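Local structure of threonine--tRNA ligase catalytic subunit (Aeropyrum pernix, 3A32) at residues 116-127 with 291-301. The protein probably attaches ATP-activated threonine to tRNA(Thr) as a zinc-containing, homodimeric class II synthetase, and lacks the domain for deacylating mischarged seryl-tRNA(Thr). Residues are numbered along the deposited sequence; the frame is centred on the assembly and turned at random.
Sequences ILLFLNEVAKHR and FRLYDVVREEF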
loop_
_atom_site.group_PDB
_atom_site.type_symbol
_atom_site.label_atom_id
_atom_site.label_comp_id
_atom_site.label_asym_id
_atom_site.label_seq_id
_atom_site.Cartn_x
_atom_site.Cartn_y
_atom_site.Cartn_z
ATOM N N ILE A 116 13.632 -5.752 -13.645
ATOM C CA ILE A 116 14.262 -5.935 -14.969
ATOM C C ILE A 116 13.345 -6.578 -16.000
ATOM O O ILE A 116 13.356 -6.167 -17.137
ATOM C CB ILE A 116 15.585 -6.712 -14.911
ATOM C CG1 ILE A 116 16.596 -5.930 -14.093
ATOM C CG2 ILE A 116 16.143 -6.987 -16.358
ATOM C CD1 ILE A 116 17.636 -6.859 -13.547
ATOM N N LEU A 117 12.557 -7.576 -15.610
ATOM C CA LEU A 117 11.556 -8.111 -16.514
ATOM C C LEU A 117 10.565 -7.019 -16.978
ATOM O O LEU A 117 10.133 -7.001 -18.150
ATOM C CB LEU A 117 10.817 -9.317 -15.888
ATOM C CG LEU A 117 11.533 -10.686 -15.704
ATOM C CD1 LEU A 117 10.571 -11.705 -15.083
ATOM C CD2 LEU A 117 12.121 -11.290 -17.030
ATOM N N LEU A 118 10.184 -6.123 -16.068
ATOM C CA LEU A 118 9.262 -5.027 -16.398
ATOM C C LEU A 118 9.896 -4.049 -17.370
ATOM O O LEU A 118 9.246 -3.565 -18.250
ATOM C CB LEU A 118 8.808 -4.241 -15.131
ATOM C CG LEU A 118 7.887 -4.994 -14.132
ATOM C CD1 LEU A 118 7.397 -4.127 -12.975
ATOM C CD2 LEU A 118 6.708 -5.611 -14.862
ATOM N N PHE A 119 11.147 -3.697 -17.151
ATOM C CA PHE A 119 11.928 -3.016 -18.183
ATOM C C PHE A 119 11.901 -3.784 -19.533
ATOM O O PHE A 119 11.573 -3.222 -20.564
ATOM C CB PHE A 119 13.371 -2.824 -17.734
ATOM C CG PHE A 119 14.283 -2.268 -18.826
ATOM C CD1 PHE A 119 14.206 -0.926 -19.199
ATOM C CD2 PHE A 119 15.237 -3.087 -19.450
ATOM C CE1 PHE A 119 15.065 -0.388 -20.205
ATOM C CE2 PHE A 119 16.096 -2.572 -20.464
ATOM C CZ PHE A 119 15.999 -1.205 -20.836
ATOM N N LEU A 120 12.221 -5.074 -19.499
ATOM C CA LEU A 120 12.257 -5.873 -20.714
ATOM C C LEU A 120 10.926 -5.910 -21.411
ATOM O O LEU A 120 10.889 -5.848 -22.632
ATOM C CB LEU A 120 12.801 -7.285 -20.468
ATOM C CG LEU A 120 14.304 -7.323 -20.162
ATOM C CD1 LEU A 120 14.753 -8.710 -19.736
ATOM C CD2 LEU A 120 15.198 -6.740 -21.354
ATOM N N ASN A 121 9.835 -6.013 -20.661
ATOM C CA ASN A 121 8.507 -6.034 -21.303
ATOM C C ASN A 121 8.192 -4.708 -22.038
ATOM O O ASN A 121 7.631 -4.740 -23.113
ATOM C CB ASN A 121 7.389 -6.387 -20.299
ATOM C CG ASN A 121 6.013 -6.322 -20.924
ATOM O OD1 ASN A 121 5.688 -7.094 -21.843
ATOM N ND2 ASN A 121 5.186 -5.398 -20.433
ATOM N N GLU A 122 8.573 -3.568 -21.441
ATOM C CA GLU A 122 8.302 -2.256 -22.009
ATOM C C GLU A 122 9.154 -2.008 -23.239
ATOM O O GLU A 122 8.711 -1.348 -24.180
ATOM C CB GLU A 122 8.490 -1.119 -20.979
ATOM C CG GLU A 122 7.648 -1.298 -19.723
ATOM C CD GLU A 122 6.118 -1.069 -19.903
ATOM O OE1 GLU A 122 5.645 -0.735 -20.993
ATOM O OE2 GLU A 122 5.371 -1.251 -18.933
ATOM N N VAL A 123 10.379 -2.543 -23.239
ATOM C CA VAL A 123 11.214 -2.439 -24.422
ATOM C C VAL A 123 10.595 -3.263 -25.552
ATOM O O VAL A 123 10.513 -2.797 -26.686
ATOM C CB VAL A 123 12.732 -2.754 -24.093
ATOM C CG1 VAL A 123 13.623 -2.893 -25.398
ATOM C CG2 VAL A 123 13.269 -1.696 -23.187
ATOM N N ALA A 124 10.126 -4.472 -25.264
ATOM C CA ALA A 124 9.520 -5.291 -26.314
ATOM C C ALA A 124 8.298 -4.587 -26.967
ATOM O O ALA A 124 8.160 -4.581 -28.166
ATOM C CB ALA A 124 9.143 -6.661 -25.787
ATOM N N LYS A 125 7.439 -3.981 -26.147
ATOM C CA LYS A 125 6.239 -3.274 -26.574
ATOM C C LYS A 125 6.510 -1.918 -27.266
ATOM O O LYS A 125 5.904 -1.638 -28.305
ATOM C CB LYS A 125 5.355 -3.096 -25.348
ATOM C CG LYS A 125 4.808 -4.462 -24.835
ATOM C CD LYS A 125 3.944 -4.312 -23.598
ATOM C CE LYS A 125 2.676 -3.546 -23.952
ATOM N NZ LYS A 125 1.751 -3.398 -22.805
ATOM N N HIS A 126 7.423 -1.093 -26.702
ATOM C CA HIS A 126 7.617 0.297 -27.132
ATOM C C HIS A 126 9.001 0.637 -27.642
ATOM O O HIS A 126 9.186 1.691 -28.225
ATOM C CB HIS A 126 7.147 1.279 -26.031
ATOM C CG HIS A 126 5.769 0.954 -25.526
ATOM N ND1 HIS A 126 4.651 1.019 -26.332
ATOM C CD2 HIS A 126 5.347 0.445 -24.342
ATOM C CE1 HIS A 126 3.596 0.605 -25.657
ATOM N NE2 HIS A 126 3.990 0.264 -24.445
ATOM N N ARG A 127 9.963 -0.258 -27.439
ATOM C CA ARG A 127 11.325 -0.078 -27.973
ATOM C C ARG A 127 11.865 1.239 -27.441
ATOM O O ARG A 127 11.617 1.569 -26.267
ATOM C CB ARG A 127 11.340 -0.128 -29.511
ATOM C CG ARG A 127 10.515 -1.290 -30.095
ATOM C CD ARG A 127 11.228 -2.007 -31.235
ATOM N NE ARG A 127 10.603 -3.317 -31.495
ATOM C CZ ARG A 127 10.669 -4.394 -30.695
ATOM N NH1 ARG A 127 11.337 -4.364 -29.536
ATOM N NH2 ARG A 127 10.055 -5.517 -31.056
ATOM N N PHE A 291 20.927 -10.591 -17.846
ATOM C CA PHE A 291 19.665 -10.288 -18.536
ATOM C C PHE A 291 19.867 -9.607 -19.892
ATOM O O PHE A 291 18.913 -9.099 -20.462
ATOM C CB PHE A 291 18.806 -9.370 -17.667
ATOM C CG PHE A 291 18.133 -10.083 -16.525
ATOM C CD1 PHE A 291 16.926 -10.756 -16.723
ATOM C CD2 PHE A 291 18.733 -10.119 -15.267
ATOM C CE1 PHE A 291 16.307 -11.405 -15.669
ATOM C CE2 PHE A 291 18.129 -10.777 -14.215
ATOM C CZ PHE A 291 16.925 -11.423 -14.411
ATOM N N ARG A 292 21.116 -9.558 -20.370
ATOM C CA ARG A 292 21.445 -9.094 -21.694
ATOM C C ARG A 292 20.992 -7.658 -21.923
ATOM O O ARG A 292 20.537 -7.301 -23.021
ATOM C CB ARG A 292 20.914 -10.090 -22.739
ATOM C CG ARG A 292 21.643 -11.449 -22.612
ATOM C CD ARG A 292 20.748 -12.590 -23.062
ATOM N NE ARG A 292 21.276 -13.948 -22.810
ATOM C CZ ARG A 292 20.758 -15.053 -23.352
ATOM N NH1 ARG A 292 19.729 -14.966 -24.185
ATOM N NH2 ARG A 292 21.264 -16.248 -23.078
ATOM N N LEU A 293 21.179 -6.821 -20.899
ATOM C CA LEU A 293 20.756 -5.421 -20.947
ATOM C C LEU A 293 21.652 -4.535 -21.784
ATOM O O LEU A 293 21.176 -3.566 -22.389
ATOM C CB LEU A 293 20.603 -4.841 -19.535
ATOM C CG LEU A 293 19.641 -5.631 -18.603
ATOM C CD1 LEU A 293 19.448 -4.889 -17.300
ATOM C CD2 LEU A 293 18.268 -5.928 -19.351
ATOM N N TYR A 294 22.946 -4.856 -21.776
ATOM C CA TYR A 294 23.947 -4.164 -22.580
ATOM C C TYR A 294 23.619 -4.345 -24.096
ATOM O O TYR A 294 23.663 -3.396 -24.841
ATOM C CB TYR A 294 25.350 -4.689 -22.270
ATOM C CG TYR A 294 25.981 -4.264 -20.956
ATOM C CD1 TYR A 294 25.743 -3.009 -20.414
ATOM C CD2 TYR A 294 26.835 -5.128 -20.264
ATOM C CE1 TYR A 294 26.317 -2.621 -19.235
ATOM C CE2 TYR A 294 27.435 -4.744 -19.082
ATOM C CZ TYR A 294 27.169 -3.487 -18.570
ATOM O OH TYR A 294 27.769 -3.040 -17.407
ATOM N N ASP A 295 23.287 -5.580 -24.486
ATOM C CA ASP A 295 22.796 -5.924 -25.823
ATOM C C ASP A 295 21.515 -5.184 -26.168
ATOM O O ASP A 295 21.474 -4.456 -27.167
ATOM C CB ASP A 295 22.627 -7.445 -25.966
ATOM C CG ASP A 295 23.976 -8.172 -25.990
ATOM O OD1 ASP A 295 24.986 -7.535 -26.372
ATOM O OD2 ASP A 295 24.040 -9.364 -25.605
ATOM N N VAL A 296 20.502 -5.325 -25.312
ATOM C CA VAL A 296 19.207 -4.694 -25.509
ATOM C C VAL A 296 19.293 -3.165 -25.631
ATOM O O VAL A 296 18.696 -2.569 -26.525
ATOM C CB VAL A 296 18.187 -5.167 -24.401
ATOM C CG1 VAL A 296 17.054 -4.184 -24.266
ATOM C CG2 VAL A 296 17.672 -6.549 -24.739
ATOM N N VAL A 297 20.063 -2.524 -24.770
ATOM C CA VAL A 297 20.241 -1.056 -24.831
ATOM C C VAL A 297 21.028 -0.599 -26.062
ATOM O O VAL A 297 20.791 0.482 -26.617
ATOM C CB VAL A 297 20.885 -0.526 -23.510
ATOM C CG1 VAL A 297 21.248 0.943 -23.589
ATOM C CG2 VAL A 297 19.933 -0.781 -22.352
ATOM N N ARG A 298 21.992 -1.417 -26.469
ATOM C CA ARG A 298 22.842 -1.092 -27.613
ATOM C C ARG A 298 21.990 -1.188 -28.868
ATOM O O ARG A 298 21.926 -0.230 -29.645
ATOM C CB ARG A 298 24.086 -2.014 -27.684
ATOM C CG ARG A 298 25.086 -1.605 -28.764
ATOM C CD ARG A 298 26.096 -2.718 -29.144
ATOM N NE ARG A 298 25.494 -4.043 -29.361
ATOM C CZ ARG A 298 25.593 -5.074 -28.514
ATOM N NH1 ARG A 298 26.276 -4.961 -27.351
ATOM N NH2 ARG A 298 24.997 -6.231 -28.839
ATOM N N GLU A 299 21.326 -2.329 -29.053
ATOM C CA GLU A 299 20.460 -2.553 -30.206
ATOM C C GLU A 299 19.270 -1.604 -30.326
ATOM O O GLU A 299 19.096 -0.994 -31.368
ATOM C CB GLU A 299 20.004 -4.002 -30.259
ATOM C CG GLU A 299 21.174 -4.947 -30.513
ATOM C CD GLU A 299 20.906 -6.393 -30.100
ATOM O OE1 GLU A 299 19.749 -6.735 -29.732
ATOM O OE2 GLU A 299 21.868 -7.196 -30.131
ATOM N N GLU A 300 18.491 -1.445 -29.259
ATOM C CA GLU A 300 17.275 -0.619 -29.278
ATOM C C GLU A 300 17.515 0.870 -29.087
ATOM O O GLU A 300 16.796 1.684 -29.658
ATOM C CB GLU A 300 16.277 -1.094 -28.221
ATOM C CG GLU A 300 15.831 -2.555 -28.334
ATOM C CD GLU A 300 15.103 -2.871 -29.646
ATOM O OE1 GLU A 300 14.509 -1.962 -30.270
ATOM O OE2 GLU A 300 15.128 -4.046 -30.064
ATOM N N PHE A 301 18.499 1.254 -28.276
ATOM C CA PHE A 301 18.711 2.682 -28.021
ATOM C C PHE A 301 19.984 3.246 -28.654
ATOM O O PHE A 301 20.184 4.465 -28.656
ATOM C CB PHE A 301 18.674 3.012 -26.517
ATOM C CG PHE A 301 17.429 2.579 -25.827
ATOM C CD1 PHE A 301 16.453 3.500 -25.512
ATOM C CD2 PHE A 301 17.245 1.250 -25.452
ATOM C CE1 PHE A 301 15.264 3.098 -24.860
ATOM C CE2 PHE A 301 16.073 0.835 -24.781
ATOM C CZ PHE A 301 15.088 1.754 -24.495
#
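Ile116 packs against the Phe291 ring, opening an apolar seam between helix 112-126, over residues 116-126, and the nearly parallel helix 293-301, whose axes here pass 11.7 Å apart at 23°. From the CB of Ile116, the CG2 branch runs anti to the backbone N and over one face of the ring, 4.1 Å from its centroid in a CH-pi contact; the same methyl also touches Leu293 CD2 at 3.8 Å. The other branch, through CG1, brings CD1 against the CD2 side of the ring, so both branches of Ile116 rest on the same face, CG2 near CG and CD1 near CD2.

One turn on, Leu120 CD2 meets Leu293 CD2 at 3.8 Å, and the CE2 and CZ corner of Phe119 lies obliquely among Leu293, Val296, Val297 and Phe301. Val123 then divides its methyls: CG1 meets Val296 CG1 tip to tip at 3.8 Å, while CG2 comes to the edge of the Phe301 ring. At the more exposed end, Arg127 CD lies 3.4 Å from Glu300 OE1. The accompanying salt bridge, Arg127 NH1 to Glu300 OE2, is long at 3.8 Å, with the oxygen well out of the guanidinium plane, and is therefore purely electrostatic.

Within the class II catalytic core, Ile116 lies about 7 Å from the bound zinc by its side chain, one turn after the ligand Cys112. Helix 80-84 touches Leu117 and Phe291, the second subunit packs on Leu118 and Val296, and Leu293 and Val297 pack on strand 306-316, which carries the zinc ligand His310.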